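Local coordinates for protein CDP-glucose 4,6-dehydratase (Salmonella enterica subsp. enterica serovar Typhi, PDB 1WVG) that catalyses the dehydration of CDP-D-glucose to CDP-4-dehydro-6-deoxy-D-glucose, an NAD-dependent step on the way to bacterial O-antigen sugars, at residues A[26-31]-A[234-239]; A[134-139]-A[259-264]. All blocks are in the same frame, centred on the assembly; numbering follows the deposited sequence.

From the N terminus, strand 11-15 runs up into helix 20-31, whose end supplies residues 26-31 to contact 1. The chain then builds the nucleotide-binding sheet out to strand 126-130 and reaches the loop 134-139, the first half of contact 2. Only after strands 187-197 and 232-234 does it return to helix 20-31 with residues 234-239, closing contact 1; strand 259-262 then closes contact 2. The two loops therefore cross. Contact 1 ties the helix after strand 11-15 to the one after strand 232-234, contact 2 joins a substrate-side loop to a late strand, and Pro238 CA packs against Phe262 CB at 4.0 Å where the two meet.

Contact 1: residues A[26-31]-A[234-239]; sequences SLWLTE and HVLEPL
Trp28 reaches out from helix 20-31 and sets the six-membered end of its indole against the first turn of helix 236-251, where Leu236 and Leu239 receive it. The apolar part of the contact is made by the CE3-CZ3 side of the six-membered ring. Leu236 CD2 stands above its rim, 3.6 Å from Trp28 CZ3, and CE3 is nearly as close to that same methyl. Leu239 meets the ring with the base of its side chain, CB coming in obliquely from the other side of the plane, 3.8 Å from Trp28 CZ3. With CG anti to the backbone N (chi1 -158°), the indole extends away from its own helix and bridges the gap, which is about 9.0 Å between Trp28 CA and Leu239 CA.

A polar atom, by contrast, lies at the ring's edge. The carbonyl Leu236 O is close to the plane of the indole, 3.5 Å from Trp28 CZ3, so the ring presents C-H groups to it and not a face.

This is helix-on-helix packing within a Rossmann fold: helix 20-31 follows the first strand of the parallel sheet, 11-15, while helix 236-251 follows strand 232-234. Trp24, one turn earlier, also touches Leu236 and Leu239, and Ile350 and Met354 of helix 342-355 pack on Trp28.

Hydrogen bonds shape the second partner from within. His234, just before the turn that leads into the helix, makes a capping bond with its ring: Leu236 N donates to His234 ND1 at 2.9 Å, nearly straight at 171° and close to the imidazole plane. The other ring nitrogen, NE2, is bonded to Glu349 OE1, and Trp320 meets the same ring edge-to-face, so the imidazole is fixed in rotation. Glu237 leaves the helix away from Trp28, and its carboxylate is gripped by Tyr353 OH and the backbone nitrogens of Arg319 and Trp320.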
ATOM      1  N   SER A  26     -21.095  28.431  15.478  1.00 17.60           N
ATOM      2  CA  SER A  26     -22.086  28.786  16.498  1.00 23.13           C
ATOM      3  C   SER A  26     -23.176  29.725  15.974  1.00 22.93           C
ATOM      4  O   SER A  26     -24.386  29.599  16.222  1.00 25.07           O
ATOM      5  CB  SER A  26     -21.389  29.355  17.718  1.00 35.80           C
ATOM      6  OG  SER A  26     -20.402  28.443  18.149  1.00 25.44           O
ATOM      7  N   LEU A  27     -22.719  30.694  15.213  1.00 20.95           N
ATOM      8  CA  LEU A  27     -23.625  31.609  14.614  1.00 19.20           C
ATOM      9  C   LEU A  27     -24.637  30.873  13.735  1.00 27.81           C
ATOM     10  O   LEU A  27     -25.863  31.021  13.867  1.00 22.27           O
ATOM     11  CB  LEU A  27     -22.809  32.542  13.760  1.00 19.88           C
ATOM     12  CG  LEU A  27     -23.689  33.633  13.209  1.00 28.19           C
ATOM     13  CD1 LEU A  27     -24.392  34.310  14.375  1.00 30.61           C
ATOM     14  CD2 LEU A  27     -22.791  34.660  12.522  1.00 43.13           C
ATOM     15  N   TRP A  28     -24.109  30.049  12.830  1.00 30.49           N
ATOM     16  CA  TRP A  28     -24.957  29.281  11.926  1.00 27.19           C
ATOM     17  C   TRP A  28     -26.024  28.531  12.691  1.00 14.87           C
ATOM     18  O   TRP A  28     -27.236  28.600  12.426  1.00 19.13           O
ATOM     19  CB  TRP A  28     -24.118  28.222  11.163  1.00 23.43           C
ATOM     20  CG  TRP A  28     -24.796  27.776   9.881  1.00 24.78           C
ATOM     21  CD1 TRP A  28     -26.137  27.830   9.622  1.00 26.82           C
ATOM     22  CD2 TRP A  28     -24.162  27.282   8.670  1.00 19.66           C
ATOM     23  NE1 TRP A  28     -26.386  27.399   8.338  1.00 23.78           N
ATOM     24  CE2 TRP A  28     -25.185  27.044   7.734  1.00 21.55           C
ATOM     25  CE3 TRP A  28     -22.829  27.018   8.288  1.00 23.11           C
ATOM     26  CZ2 TRP A  28     -24.889  26.565   6.434  1.00 21.36           C
ATOM     27  CZ3 TRP A  28     -22.531  26.562   7.007  1.00 19.70           C
ATOM     28  CH2 TRP A  28     -23.564  26.336   6.093  1.00 18.96           C
ATOM     29  N   LEU A  29     -25.496  27.746  13.632  1.00 22.57           N
ATOM     30  CA  LEU A  29     -26.277  26.886  14.502  1.00 24.85           C
ATOM     31  C   LEU A  29     -27.370  27.634  15.298  1.00 37.03           C
ATOM     32  O   LEU A  29     -28.554  27.245  15.323  1.00 23.84           O
ATOM     33  CB  LEU A  29     -25.357  26.040  15.419  1.00 22.39           C
ATOM     34  CG  LEU A  29     -24.783  24.756  14.783  1.00 28.89           C
ATOM     35  CD1 LEU A  29     -24.076  23.852  15.811  1.00 25.03           C
ATOM     36  CD2 LEU A  29     -25.864  23.962  14.036  1.00 26.96           C
ATOM     37  N   THR A  30     -26.986  28.728  15.974  1.00 28.60           N
ATOM     38  CA  THR A  30     -28.012  29.424  16.746  1.00 21.22           C
ATOM     39  C   THR A  30     -29.051  29.992  15.817  1.00 24.42           C
ATOM     40  O   THR A  30     -30.257  30.016  16.074  1.00 27.31           O
ATOM     41  CB  THR A  30     -27.460  30.506  17.654  1.00 29.87           C
ATOM     42  OG1 THR A  30     -26.903  31.453  16.806  1.00 37.08           O
ATOM     43  CG2 THR A  30     -26.360  29.947  18.530  1.00 17.93           C
ATOM     44  N   GLU A  31     -28.559  30.444  14.683  1.00 30.65           N
ATOM     45  CA  GLU A  31     -29.459  30.977  13.692  1.00 33.10           C
ATOM     46  C   GLU A  31     -30.471  29.940  13.257  1.00 38.05           C
ATOM     47  O   GLU A  31     -31.549  30.313  12.802  1.00 32.92           O
ATOM     48  CB  GLU A  31     -28.708  31.514  12.474  1.00 36.31           C
ATOM     49  CG  GLU A  31     -29.617  32.199  11.437  1.00 92.66           C
ATOM     50  CD  GLU A  31     -28.864  32.569  10.184  1.00100.00           C
ATOM     51  OE1 GLU A  31     -28.415  33.688   9.976  1.00 90.42           O
ATOM     52  OE2 GLU A  31     -28.741  31.555   9.336  1.00100.00           O
ATOM     53  N   HIS A 234     -13.946  28.314   1.305  1.00 19.15           N
ATOM     54  CA  HIS A 234     -14.722  29.162   2.179  1.00 25.58           C
ATOM     55  C   HIS A 234     -15.035  28.395   3.455  1.00 32.58           C
ATOM     56  O   HIS A 234     -15.470  27.240   3.436  1.00 20.92           O
ATOM     57  CB  HIS A 234     -16.073  29.593   1.533  1.00 26.83           C
ATOM     58  CG  HIS A 234     -16.671  30.766   2.267  1.00 28.42           C
ATOM     59  ND1 HIS A 234     -17.297  30.611   3.485  1.00 31.54           N
ATOM     60  CD2 HIS A 234     -16.652  32.095   1.978  1.00 30.53           C
ATOM     61  CE1 HIS A 234     -17.671  31.813   3.898  1.00 31.94           C
ATOM     62  NE2 HIS A 234     -17.299  32.733   3.011  1.00 29.44           N
ATOM     63  N   VAL A 235     -14.853  29.078   4.561  1.00 23.08           N
ATOM     64  CA  VAL A 235     -15.085  28.512   5.870  1.00 21.04           C
ATOM     65  C   VAL A 235     -16.438  27.824   5.978  1.00 19.24           C
ATOM     66  O   VAL A 235     -16.588  26.857   6.707  1.00 24.17           O
ATOM     67  CB  VAL A 235     -14.861  29.598   6.962  1.00 23.26           C
ATOM     68  CG1 VAL A 235     -15.818  30.779   6.807  1.00 23.10           C
ATOM     69  CG2 VAL A 235     -14.915  29.027   8.382  1.00 23.18           C
ATOM     70  N   LEU A 236     -17.453  28.333   5.279  1.00 16.57           N
ATOM     71  CA  LEU A 236     -18.806  27.742   5.371  1.00 18.68           C
ATOM     72  C   LEU A 236     -18.929  26.361   4.729  1.00 32.11           C
ATOM     73  O   LEU A 236     -19.828  25.578   5.047  1.00 24.69           O
ATOM     74  CB  LEU A 236     -19.926  28.658   4.841  1.00 18.32           C
ATOM     75  CG  LEU A 236     -20.068  29.964   5.629  1.00 21.85           C
ATOM     76  CD1 LEU A 236     -21.119  30.855   4.980  1.00 19.16           C
ATOM     77  CD2 LEU A 236     -20.524  29.602   7.037  1.00 24.01           C
ATOM     78  N   GLU A 237     -18.009  26.058   3.817  1.00 23.99           N
ATOM     79  CA  GLU A 237     -18.033  24.768   3.138  1.00 20.29           C
ATOM     80  C   GLU A 237     -17.905  23.525   4.020  1.00 17.33           C
ATOM     81  O   GLU A 237     -18.787  22.661   4.007  1.00 24.61           O
ATOM     82  CB  GLU A 237     -17.037  24.768   1.979  1.00 22.21           C
ATOM     83  CG  GLU A 237     -17.284  26.002   1.091  1.00 25.52           C
ATOM     84  CD  GLU A 237     -18.038  25.663  -0.162  1.00 44.85           C
ATOM     85  OE1 GLU A 237     -19.039  24.966  -0.173  1.00 36.20           O
ATOM     86  OE2 GLU A 237     -17.480  26.159  -1.238  1.00 31.22           O
ATOM     87  N   PRO A 238     -16.814  23.413   4.781  1.00 19.45           N
ATOM     88  CA  PRO A 238     -16.642  22.251   5.624  1.00 17.49           C
ATOM     89  C   PRO A 238     -17.683  22.290   6.714  1.00 19.53           C
ATOM     90  O   PRO A 238     -18.214  21.256   7.082  1.00 18.95           O
ATOM     91  CB  PRO A 238     -15.250  22.359   6.233  1.00 21.54           C
ATOM     92  CG  PRO A 238     -14.781  23.798   6.040  1.00 15.85           C
ATOM     93  CD  PRO A 238     -15.720  24.406   5.018  1.00 19.38           C
ATOM     94  N   LEU A 239     -17.998  23.508   7.221  1.00 17.57           N
ATOM     95  CA  LEU A 239     -19.030  23.631   8.240  1.00 13.74           C
ATOM     96  C   LEU A 239     -20.303  22.907   7.821  1.00 15.41           C
ATOM     97  O   LEU A 239     -20.923  22.192   8.598  1.00 21.20           O
ATOM     98  CB  LEU A 239     -19.360  25.098   8.553  1.00 17.92           C
ATOM     99  CG  LEU A 239     -18.246  25.702   9.415  1.00 23.87           C
ATOM    100  CD1 LEU A 239     -18.655  27.039  10.040  1.00 17.47           C
ATOM    101  CD2 LEU A 239     -17.860  24.687  10.470  1.00 50.85           C
TER

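Contact 2: residues A[134-139]-A[259-264]; sequences KCYDNR and GWNFGP. With CXY (cytidine-5'-diphospho-beta-D-xylose), chain D.
Tyr136 and Asn261 share a first torsion, each with CG anti to its carbonyl carbon (chi1 -63° and -69°), yet they rise from facing backbones and meet from opposite directions. Asn261 CB does not aim at the loop, but the amide end comes nearer and meets the phenol.

The meeting is a very short hydrogen bond: Tyr136 OH donates to Asn261 OD1 at 2.5 Å, a length to be read with some caution. The oxygen arrives at the hydroxyl edge of the ring, near its plane, and lies 3.5 Å from Tyr136 CZ. Ring and amide stand almost perpendicular, 84° apart, so the contact is edge-on with no stacking between the flat groups. Over one face of the phenol, above its centre, sits the sulfur of Cys135, about 4.0 Å from the ring plane.

Both buried polar groups have further partners. Tyr136 OH is also bonded to Arg192 NH1, and Asn261 ND2 to the backbone oxygen of Asp306, which fixes which way round the amide lies and turns OD1 to the tyrosine.

At the head of the same loop, Lys134, two residues before Tyr136, runs roughly at right angles to the tyrosine, its chain bent at the second and fourth torsions. Its NZ donates to CXY O1B at 2.8 Å and more weakly to the bridging O1' at 3.2 Å, gripping the phosphate next to the xylose.

Asn195 and Ser132 also bond the ligand. The arrangement belongs to the extended short-chain dehydrogenase/reductase fold, in which the loop after strand 126-130 lines the nucleotide-sugar site; here the same loop is tied through Tyr136 to strand 259-262, a neighbour of 187-197 in the parallel sheet.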
ATOM      1  N   LYS A 134      -4.182  18.086   7.790  1.00 13.34           N
ATOM      2  CA  LYS A 134      -2.805  17.717   8.070  1.00 14.67           C
ATOM      3  C   LYS A 134      -2.622  16.401   8.789  1.00 18.62           C
ATOM      4  O   LYS A 134      -1.501  16.028   9.120  1.00 17.93           O
ATOM      5  CB  LYS A 134      -2.118  18.822   8.851  1.00 17.29           C
ATOM      6  CG  LYS A 134      -2.267  20.095   8.055  1.00 20.26           C
ATOM      7  CD  LYS A 134      -1.090  21.030   8.151  1.00 33.28           C
ATOM      8  CE  LYS A 134      -1.520  22.471   7.894  1.00 45.71           C
ATOM      9  NZ  LYS A 134      -2.391  22.603   6.713  1.00 49.49           N
ATOM     10  N   CYS A 135      -3.697  15.688   9.050  1.00 15.85           N
ATOM     11  CA  CYS A 135      -3.568  14.400   9.754  1.00 16.50           C
ATOM     12  C   CYS A 135      -2.852  13.304   8.961  1.00 20.07           C
ATOM     13  O   CYS A 135      -2.242  12.353   9.518  1.00 12.77           O
ATOM     14  CB  CYS A 135      -4.935  13.877  10.283  1.00 20.38           C
ATOM     15  SG  CYS A 135      -6.091  13.399   8.954  1.00 19.78           S
ATOM     16  N   TYR A 136      -2.958  13.411   7.623  1.00 15.35           N
ATOM     17  CA  TYR A 136      -2.380  12.386   6.760  1.00 16.09           C
ATOM     18  C   TYR A 136      -0.879  12.474   6.634  1.00 20.08           C
ATOM     19  O   TYR A 136      -0.298  13.544   6.515  1.00 19.75           O
ATOM     20  CB  TYR A 136      -2.957  12.485   5.324  1.00 15.45           C
ATOM     21  CG  TYR A 136      -4.462  12.246   5.200  1.00 18.08           C
ATOM     22  CD1 TYR A 136      -5.337  13.312   4.954  1.00 14.98           C
ATOM     23  CD2 TYR A 136      -5.011  10.965   5.295  1.00 14.88           C
ATOM     24  CE1 TYR A 136      -6.717  13.114   4.838  1.00 17.90           C
ATOM     25  CE2 TYR A 136      -6.388  10.750   5.178  1.00 13.69           C
ATOM     26  CZ  TYR A 136      -7.251  11.824   4.936  1.00 15.16           C
ATOM     27  OH  TYR A 136      -8.610  11.626   4.834  1.00 16.09           O
ATOM     28  N   ASP A 137      -0.250  11.322   6.582  1.00 17.66           N
ATOM     29  CA  ASP A 137       1.175  11.315   6.347  1.00 16.64           C
ATOM     30  C   ASP A 137       1.345  12.015   4.992  1.00 21.34           C
ATOM     31  O   ASP A 137       0.722  11.574   4.027  1.00 16.06           O
ATOM     32  CB  ASP A 137       1.544   9.816   6.222  1.00 15.73           C
ATOM     33  CG  ASP A 137       2.986   9.658   5.913  1.00 27.16           C
ATOM     34  OD1 ASP A 137       3.808  10.459   6.281  1.00 26.48           O
ATOM     35  OD2 ASP A 137       3.245   8.646   5.144  1.00 36.52           O
ATOM     36  N   ASN A 138       2.116  13.102   4.897  1.00 16.42           N
ATOM     37  CA  ASN A 138       2.274  13.835   3.630  1.00 19.04           C
ATOM     38  C   ASN A 138       3.354  13.282   2.685  1.00 27.73           C
ATOM     39  O   ASN A 138       4.542  13.394   2.946  1.00 18.42           O
ATOM     40  CB  ASN A 138       2.378  15.359   3.859  1.00 16.72           C
ATOM     41  CG  ASN A 138       2.135  16.192   2.593  1.00 21.36           C
ATOM     42  OD1 ASN A 138       2.502  15.783   1.483  1.00 19.72           O
ATOM     43  ND2 ASN A 138       1.458  17.342   2.721  1.00 18.50           N
ATOM     44  N   ARG A 139       2.941  12.643   1.582  1.00 20.98           N
ATOM     45  CA  ARG A 139       3.862  12.053   0.631  1.00 15.36           C
ATOM     46  C   ARG A 139       4.377  13.061  -0.381  1.00 26.35           C
ATOM     47  O   ARG A 139       5.173  12.737  -1.270  1.00 24.12           O
ATOM     48  CB  ARG A 139       3.130  10.959  -0.086  1.00 17.80           C
ATOM     49  CG  ARG A 139       2.535  10.036   0.953  1.00 14.99           C
ATOM     50  CD  ARG A 139       3.544   8.984   1.360  1.00 22.06           C
ATOM     51  NE  ARG A 139       4.514   8.788   0.292  1.00 51.92           N
ATOM     52  CZ  ARG A 139       4.503   7.739  -0.516  1.00 70.81           C
ATOM     53  NH1 ARG A 139       3.589   6.778  -0.396  1.00 52.04           N
ATOM     54  NH2 ARG A 139       5.420   7.658  -1.477  1.00 69.42           N
ATOM     55  N   GLY A 259     -14.500   8.368   9.177  1.00 16.10           N
ATOM     56  CA  GLY A 259     -13.793   9.559   8.777  1.00 13.39           C
ATOM     57  C   GLY A 259     -14.276  10.086   7.458  1.00 16.34           C
ATOM     58  O   GLY A 259     -14.605   9.330   6.544  1.00 15.74           O
ATOM     59  N   TRP A 260     -14.307  11.413   7.391  1.00 14.19           N
ATOM     60  CA  TRP A 260     -14.767  12.095   6.211  1.00 17.46           C
ATOM     61  C   TRP A 260     -13.915  13.300   5.857  1.00 29.63           C
ATOM     62  O   TRP A 260     -13.646  14.099   6.753  1.00 26.87           O
ATOM     63  CB  TRP A 260     -16.209  12.615   6.493  1.00 15.46           C
ATOM     64  CG  TRP A 260     -17.185  11.499   6.842  1.00 17.40           C
ATOM     65  CD1 TRP A 260     -17.506  11.040   8.083  1.00 15.41           C
ATOM     66  CD2 TRP A 260     -17.941  10.717   5.900  1.00 16.93           C
ATOM     67  NE1 TRP A 260     -18.432  10.051   7.965  1.00 16.66           N
ATOM     68  CE2 TRP A 260     -18.707   9.820   6.646  1.00 22.79           C
ATOM     69  CE3 TRP A 260     -18.060  10.739   4.499  1.00 20.31           C
ATOM     70  CZ2 TRP A 260     -19.576   8.929   6.017  1.00 22.19           C
ATOM     71  CZ3 TRP A 260     -18.928   9.879   3.874  1.00 18.07           C
ATOM     72  CH2 TRP A 260     -19.656   8.984   4.652  1.00 15.74           C
ATOM     73  N   ASN A 261     -13.538  13.441   4.573  1.00 20.64           N
ATOM     74  CA  ASN A 261     -12.813  14.612   4.081  1.00 21.33           C
ATOM     75  C   ASN A 261     -13.851  15.607   3.539  1.00 31.59           C
ATOM     76  O   ASN A 261     -14.828  15.221   2.834  1.00 21.32           O
ATOM     77  CB  ASN A 261     -11.908  14.325   2.843  1.00 12.37           C
ATOM     78  CG  ASN A 261     -10.701  13.478   3.097  1.00 16.46           C
ATOM     79  OD1 ASN A 261     -10.269  13.361   4.263  1.00 17.40           O
ATOM     80  ND2 ASN A 261     -10.183  12.872   2.015  1.00 13.80           N
ATOM     81  N   PHE A 262     -13.628  16.904   3.795  1.00 19.02           N
ATOM     82  CA  PHE A 262     -14.508  17.969   3.263  1.00 15.14           C
ATOM     83  C   PHE A 262     -13.597  18.984   2.597  1.00 29.16           C
ATOM     84  O   PHE A 262     -12.920  19.737   3.257  1.00 33.77           O
ATOM     85  CB  PHE A 262     -15.389  18.651   4.345  1.00 18.12           C
ATOM     86  CG  PHE A 262     -16.416  17.695   4.896  1.00 17.37           C
ATOM     87  CD1 PHE A 262     -16.390  17.273   6.219  1.00 23.42           C
ATOM     88  CD2 PHE A 262     -17.420  17.190   4.076  1.00 24.58           C
ATOM     89  CE1 PHE A 262     -17.349  16.378   6.701  1.00 22.41           C
ATOM     90  CE2 PHE A 262     -18.371  16.269   4.523  1.00 20.06           C
ATOM     91  CZ  PHE A 262     -18.328  15.860   5.855  1.00 17.12           C
ATOM     92  N   GLY A 263     -13.499  18.987   1.294  1.00 22.74           N
ATOM     93  CA  GLY A 263     -12.605  19.926   0.671  1.00 16.74           C
ATOM     94  C   GLY A 263     -13.310  20.440  -0.554  1.00 27.54           C
ATOM     95  O   GLY A 263     -14.461  20.039  -0.831  1.00 26.83           O
ATOM     96  N   PRO A 264     -12.585  21.322  -1.250  1.00 24.08           N
ATOM     97  CA  PRO A 264     -13.017  21.961  -2.476  1.00 26.53           C
ATOM     98  C   PRO A 264     -12.899  21.037  -3.667  1.00 29.96           C
ATOM     99  O   PRO A 264     -12.308  19.936  -3.557  1.00 20.91           O
ATOM    100  CB  PRO A 264     -11.920  22.998  -2.773  1.00 27.27           C
ATOM    101  CG  PRO A 264     -10.667  22.534  -2.047  1.00 18.76           C
ATOM    102  CD  PRO A 264     -11.186  21.699  -0.894  1.00 21.18           C
TER
HETATM  103  O1B CXY D 401      -1.882  25.217   5.811  1.00 29.16           O
HETATM  104  PB  CXY D 401      -1.745  25.955   7.128  1.00 28.73           P
HETATM  105  O2B CXY D 401      -0.360  25.909   7.718  1.00 25.77           O
HETATM  106  O1' CXY D 401      -2.831  25.351   8.206  1.00 29.67           O
HETATM  107  O3A CXY D 401      -2.226  27.336   6.629  1.00 26.46           O
HETATM  108  PA  CXY D 401      -1.430  28.758   6.402  1.00 28.73           P
HETATM  109  O1A CXY D 401      -2.484  29.720   5.983  1.00 18.54           O
HETATM  110  O2A CXY D 401      -0.692  29.154   7.620  1.00 23.86           O
HETATM  111  O5D CXY D 401      -0.400  28.365   5.253  1.00 35.02           O
HETATM  112  C5D CXY D 401      -0.904  28.221   3.918  1.00 35.54           C
HETATM  113  C4D CXY D 401       0.263  28.229   2.962  1.00 27.79           C
HETATM  114  O4D CXY D 401       0.567  29.611   2.651  1.00 23.69           O
HETATM  115  C3D CXY D 401       1.561  27.562   3.416  1.00 19.35           C
HETATM  116  O3D CXY D 401       2.340  26.895   2.359  1.00 26.15           O
HETATM  117  C2D CXY D 401       2.270  28.812   3.966  1.00 18.82           C
HETATM  118  O2D CXY D 401       3.678  28.562   3.999  1.00 26.64           O
HETATM  119  C1D CXY D 401       1.927  29.817   2.890  1.00 25.69           C
HETATM  120  N1  CXY D 401       2.108  31.212   3.305  1.00 22.25           N
HETATM  121  C6  CXY D 401       1.382  31.725   4.367  1.00 32.21           C
HETATM  122  C5  CXY D 401       1.491  32.968   4.763  1.00 41.10           C
HETATM  123  C4  CXY D 401       2.391  33.869   4.130  1.00 39.91           C
HETATM  124  N3  CXY D 401       3.090  33.301   3.051  1.00 18.64           N
HETATM  125  C2  CXY D 401       3.002  31.995   2.601  1.00 32.34           C
HETATM  126  N4  CXY D 401       2.586  35.037   4.449  1.00 28.90           N
HETATM  127  O2  CXY D 401       3.668  31.556   1.656  1.00 24.87           O
HETATM  128  C1' CXY D 401      -4.113  25.947   8.110  1.00 32.29           C
HETATM  129  C2' CXY D 401      -4.614  26.091   9.526  1.00 33.86           C
HETATM  130  C3' CXY D 401      -4.693  24.689  10.100  1.00 26.04           C
HETATM  131  C4' CXY D 401      -5.643  23.828   9.268  1.00 20.22           C
HETATM  132  C5' CXY D 401      -5.188  23.819   7.815  1.00 17.17           C
HETATM  133  O2' CXY D 401      -3.709  26.868  10.339  1.00 26.37           O
HETATM  134  O3' CXY D 401      -5.240  24.750  11.430  1.00 21.96           O
HETATM  135  O4' CXY D 401      -5.695  22.505   9.797  1.00 28.08           O
HETATM  136  O5' CXY D 401      -5.051  25.154   7.318  1.00 29.32           O